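Local coordinates for Glyco_hydro_cc domain-containing protein (Trichoderma gamsii, PDB 6UBD), which probably binds beta-1,3-glucan oligosaccharides, as an oligosaccharide-binding member of glycoside hydrolase family 128, at residues 73-84 with 102-113. Residues are numbered along the deposited sequence; the frame is centred on the assembly and turned at random.
Sequences MLWGGGNNGQKD and MGFNEPDCSGAD
Asn105 CB covers one face of the Trp75 indole in a CH-pi contact, 3.8 Å from the centroid of the five-membered ring, and the Asn105 amide runs on past NE1, its plane 18° from the ring. With Trp75 CG anti to the backbone N (chi1 -175°), the indole swings back to the 102-113 loop, and its CZ2 comes within 3.7 Å of Asp113 C. Asp84 OD2 lies in plane at the indole edge; Arg87 adds a cation-pi contact. Trp75 O meets the edge of the Phe104 ring, whose CE1 lies alongside Leu74 CD2. Parallel strands 69-73 and 100-102 end side by side next to these groups: Leu74 N bonds Met102 O (3.0 Å), nearly straight on to the carbonyl, and Asn105 N bonds Trp75 O (2.9 Å). This is the C-terminal rim of a TIM-like barrel, where sugars bind in related hydrolases; Asn105 also touches His173 and Glu201. Farther out, Asn80 O accepts Asp113 N in its carbonyl plane. The Asp113 carboxylate then grips the start of helix 82-92: OD2 takes Lys83 N through its syn lone pair (2.8 Å), and OD1 takes Asp84 N from its syn side (2.9 Å). A CB on the N-cap residue Gly81 would clash with OD1. Replacing Asp113 by an alanine would probably leave both helix amides without these acceptors and the first turn less firmly tied to the loop. The helix N-terminus, and Lys83 NZ through a water to OD2, are likely to stabilise this carboxylate as the anion.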
loop_
_atom_site.group_PDB
_atom_site.type_symbol
_atom_site.label_atom_id
_atom_site.label_comp_id
_atom_site.label_asym_id
_atom_site.label_seq_id
_atom_site.Cartn_x
_atom_site.Cartn_y
_atom_site.Cartn_z
ATOM N N MET A 73 8.389 4.950 -1.571
ATOM C CA MET A 73 7.517 4.959 -2.780
ATOM C C MET A 73 8.043 6.002 -3.773
ATOM O O MET A 73 8.426 7.084 -3.342
ATOM C CB MET A 73 6.054 5.287 -2.419
ATOM C CG MET A 73 5.125 5.344 -3.593
ATOM S SD MET A 73 3.371 5.637 -3.242
ATOM C CE MET A 73 2.862 4.189 -2.310
ATOM N N LEU A 74 7.962 5.694 -5.069
ATOM C CA LEU A 74 7.918 6.752 -6.122
ATOM C C LEU A 74 6.448 6.896 -6.590
ATOM O O LEU A 74 5.942 6.038 -7.275
ATOM C CB LEU A 74 8.850 6.446 -7.299
ATOM C CG LEU A 74 8.747 7.425 -8.469
ATOM C CD1 LEU A 74 9.067 8.855 -8.023
ATOM C CD2 LEU A 74 9.723 7.070 -9.574
ATOM N N TRP A 75 5.780 7.959 -6.144
ATOM C CA TRP A 75 4.334 8.078 -6.298
ATOM C C TRP A 75 3.922 8.195 -7.783
ATOM O O TRP A 75 2.897 7.574 -8.201
ATOM C CB TRP A 75 3.848 9.272 -5.447
ATOM C CG TRP A 75 2.358 9.496 -5.379
ATOM C CD1 TRP A 75 1.499 9.023 -4.397
ATOM C CD2 TRP A 75 1.519 10.315 -6.233
ATOM N NE1 TRP A 75 0.208 9.427 -4.614
ATOM C CE2 TRP A 75 0.200 10.230 -5.733
ATOM C CE3 TRP A 75 1.745 11.064 -7.416
ATOM C CZ2 TRP A 75 -0.871 10.921 -6.324
ATOM C CZ3 TRP A 75 0.690 11.732 -7.998
ATOM C CH2 TRP A 75 -0.607 11.654 -7.460
ATOM N N GLY A 76 4.618 9.044 -8.552
ATOM C CA GLY A 76 4.231 9.296 -9.932
ATOM C C GLY A 76 5.368 9.845 -10.754
ATOM O O GLY A 76 6.550 9.650 -10.438
ATOM N N GLY A 77 4.985 10.569 -11.843
ATOM C CA GLY A 77 5.939 11.151 -12.799
ATOM C C GLY A 77 6.193 12.638 -12.657
ATOM O O GLY A 77 6.932 13.155 -13.506
ATOM N N GLY A 78 5.649 13.288 -11.637
ATOM C CA GLY A 78 5.964 14.677 -11.351
ATOM C C GLY A 78 5.292 15.699 -12.265
ATOM O O GLY A 78 5.637 16.876 -12.141
ATOM N N ASN A 79 4.249 15.335 -12.998
ATOM C CA ASN A 79 3.465 16.272 -13.843
ATOM C C ASN A 79 1.979 16.267 -13.491
ATOM O O ASN A 79 1.181 16.802 -14.276
ATOM C CB ASN A 79 3.770 16.021 -15.345
ATOM C CG ASN A 79 5.209 16.303 -15.713
ATOM O OD1 ASN A 79 5.607 17.450 -15.592
ATOM N ND2 ASN A 79 5.955 15.234 -15.999
ATOM N N ASN A 80 1.571 15.645 -12.376
ATOM C CA ASN A 80 0.152 15.635 -11.928
ATOM C C ASN A 80 0.041 16.075 -10.477
ATOM O O ASN A 80 -0.757 15.471 -9.727
ATOM C CB ASN A 80 -0.448 14.250 -12.170
ATOM C CG ASN A 80 -1.946 14.224 -11.895
ATOM O OD1 ASN A 80 -2.664 15.195 -12.234
ATOM N ND2 ASN A 80 -2.486 13.164 -11.238
ATOM N N GLY A 81 0.695 17.136 -10.080
ATOM C CA GLY A 81 0.430 17.782 -8.792
ATOM C C GLY A 81 1.656 18.394 -8.104
ATOM O O GLY A 81 2.796 18.012 -8.387
ATOM N N GLN A 82 1.379 19.371 -7.226
ATOM C CA GLN A 82 2.470 20.018 -6.426
ATOM C C GLN A 82 3.307 18.975 -5.699
ATOM O O GLN A 82 4.558 19.012 -5.733
ATOM C CB GLN A 82 1.899 21.107 -5.529
ATOM C CG GLN A 82 2.990 21.932 -4.818
ATOM C CD GLN A 82 2.468 23.209 -4.162
ATOM O OE1 GLN A 82 2.787 24.327 -4.594
ATOM N NE2 GLN A 82 1.700 23.059 -3.085
ATOM N N LYS A 83 2.639 18.137 -4.907
ATOM C CA LYS A 83 3.346 17.082 -4.121
ATOM C C LYS A 83 3.965 16.037 -5.050
ATOM O O LYS A 83 5.073 15.522 -4.762
ATOM C CB LYS A 83 2.426 16.428 -3.096
ATOM C CG LYS A 83 1.942 17.367 -1.984
ATOM C CD LYS A 83 1.010 16.726 -0.887
ATOM C CE LYS A 83 0.672 17.698 0.220
ATOM N NZ LYS A 83 -0.346 18.655 -0.257
ATOM N N ASP A 84 3.318 15.728 -6.178
ATOM C CA ASP A 84 3.894 14.772 -7.184
ATOM C C ASP A 84 5.297 15.269 -7.591
ATOM O O ASP A 84 6.276 14.508 -7.547
ATOM C CB ASP A 84 2.919 14.641 -8.327
ATOM C CG ASP A 84 3.262 13.661 -9.447
ATOM O OD1 ASP A 84 4.174 12.807 -9.245
ATOM O OD2 ASP A 84 2.525 13.722 -10.491
ATOM N N MET A 102 8.290 0.800 -3.454
ATOM C CA MET A 102 7.098 0.581 -4.266
ATOM C C MET A 102 7.046 1.564 -5.457
ATOM O O MET A 102 7.368 2.772 -5.301
ATOM C CB MET A 102 5.821 0.775 -3.414
ATOM C CG MET A 102 5.701 -0.137 -2.177
ATOM S SD MET A 102 4.365 0.206 -1.077
ATOM C CE MET A 102 4.824 1.786 -0.371
ATOM N N GLY A 103 6.449 1.096 -6.564
ATOM C CA GLY A 103 6.155 1.958 -7.704
ATOM C C GLY A 103 4.864 2.755 -7.596
ATOM O O GLY A 103 4.323 2.975 -6.448
ATOM N N PHE A 104 4.366 3.213 -8.731
ATOM C CA PHE A 104 3.425 4.347 -8.812
ATOM C C PHE A 104 2.095 4.047 -8.069
ATOM O O PHE A 104 1.593 2.918 -8.137
ATOM C CB PHE A 104 3.164 4.764 -10.248
ATOM C CG PHE A 104 4.408 4.695 -11.102
ATOM C CD1 PHE A 104 5.512 5.539 -10.882
ATOM C CD2 PHE A 104 4.544 3.714 -12.074
ATOM C CE1 PHE A 104 6.700 5.405 -11.603
ATOM C CE2 PHE A 104 5.744 3.566 -12.765
ATOM C CZ PHE A 104 6.800 4.391 -12.529
ATOM N N ASN A 105 1.547 5.152 -7.532
ATOM C CA ASN A 105 0.230 5.055 -6.832
ATOM C C ASN A 105 -0.933 5.320 -7.804
ATOM O O ASN A 105 -1.183 6.490 -8.085
ATOM C CB ASN A 105 0.270 5.984 -5.618
ATOM C CG ASN A 105 -0.969 5.855 -4.734
ATOM O OD1 ASN A 105 -1.001 4.867 -3.977
ATOM N ND2 ASN A 105 -1.986 6.675 -4.967
ATOM N N GLU A 106 -1.605 4.260 -8.247
ATOM C CA GLU A 106 -2.858 4.411 -9.056
ATOM C C GLU A 106 -2.590 5.216 -10.344
ATOM O O GLU A 106 -3.261 6.197 -10.637
ATOM C CB GLU A 106 -3.962 5.041 -8.185
ATOM C CG GLU A 106 -4.327 4.134 -6.950
ATOM C CD GLU A 106 -5.518 4.629 -6.155
ATOM O OE1 GLU A 106 -5.931 5.801 -6.360
ATOM O OE2 GLU A 106 -5.999 3.840 -5.272
ATOM N N PRO A 107 -1.665 4.743 -11.219
ATOM C CA PRO A 107 -1.435 5.409 -12.518
ATOM C C PRO A 107 -2.687 5.363 -13.394
ATOM O O PRO A 107 -2.760 6.170 -14.356
ATOM C CB PRO A 107 -0.234 4.637 -13.064
ATOM C CG PRO A 107 -0.410 3.229 -12.532
ATOM C CD PRO A 107 -0.889 3.483 -11.102
ATOM N N ASP A 108 -3.611 4.414 -13.160
ATOM C CA ASP A 108 -4.882 4.220 -13.886
ATOM C C ASP A 108 -6.028 5.102 -13.371
ATOM O O ASP A 108 -7.142 4.944 -13.901
ATOM C CB ASP A 108 -5.257 2.728 -13.903
ATOM C CG ASP A 108 -5.352 2.046 -12.529
ATOM O OD1 ASP A 108 -4.744 2.556 -11.548
ATOM O OD2 ASP A 108 -6.039 0.979 -12.499
ATOM N N CYS A 109 -5.770 6.054 -12.490
ATOM C CA CYS A 109 -6.802 7.019 -12.043
ATOM C C CYS A 109 -6.233 8.464 -12.140
ATOM O O CYS A 109 -5.005 8.668 -12.258
ATOM C CB CYS A 109 -7.288 6.737 -10.630
ATOM S SG CYS A 109 -8.672 5.581 -10.465
ATOM N N SER A 110 -7.097 9.467 -12.092
ATOM C CA SER A 110 -6.797 10.891 -12.312
ATOM C C SER A 110 -7.090 11.703 -11.048
ATOM O O SER A 110 -7.618 11.201 -10.036
ATOM C CB SER A 110 -7.551 11.433 -13.562
ATOM O OG SER A 110 -8.935 11.345 -13.360
ATOM N N GLY A 111 -6.698 12.961 -11.109
ATOM C CA GLY A 111 -6.900 13.908 -10.013
ATOM C C GLY A 111 -5.544 14.389 -9.485
ATOM O O GLY A 111 -4.696 13.550 -9.101
ATOM N N ALA A 112 -5.319 15.691 -9.531
ATOM C CA ALA A 112 -4.033 16.285 -9.104
ATOM C C ALA A 112 -3.737 15.917 -7.650
ATOM O O ALA A 112 -4.583 16.112 -6.757
ATOM C CB ALA A 112 -4.027 17.777 -9.293
ATOM N N ASP A 113 -2.552 15.327 -7.430
ATOM C CA ASP A 113 -2.125 14.799 -6.095
ATOM C C ASP A 113 -3.074 13.741 -5.485
ATOM O O ASP A 113 -2.962 13.488 -4.275
ATOM C CB ASP A 113 -1.795 15.954 -5.121
ATOM C CG ASP A 113 -0.414 16.571 -5.319
ATOM O OD1 ASP A 113 0.449 15.945 -6.023
ATOM O OD2 ASP A 113 -0.165 17.685 -4.811
HETATM O O HOH W 1 -5.050 14.134 -13.260
HETATM O O HOH W 2 -1.710 18.979 -3.023
#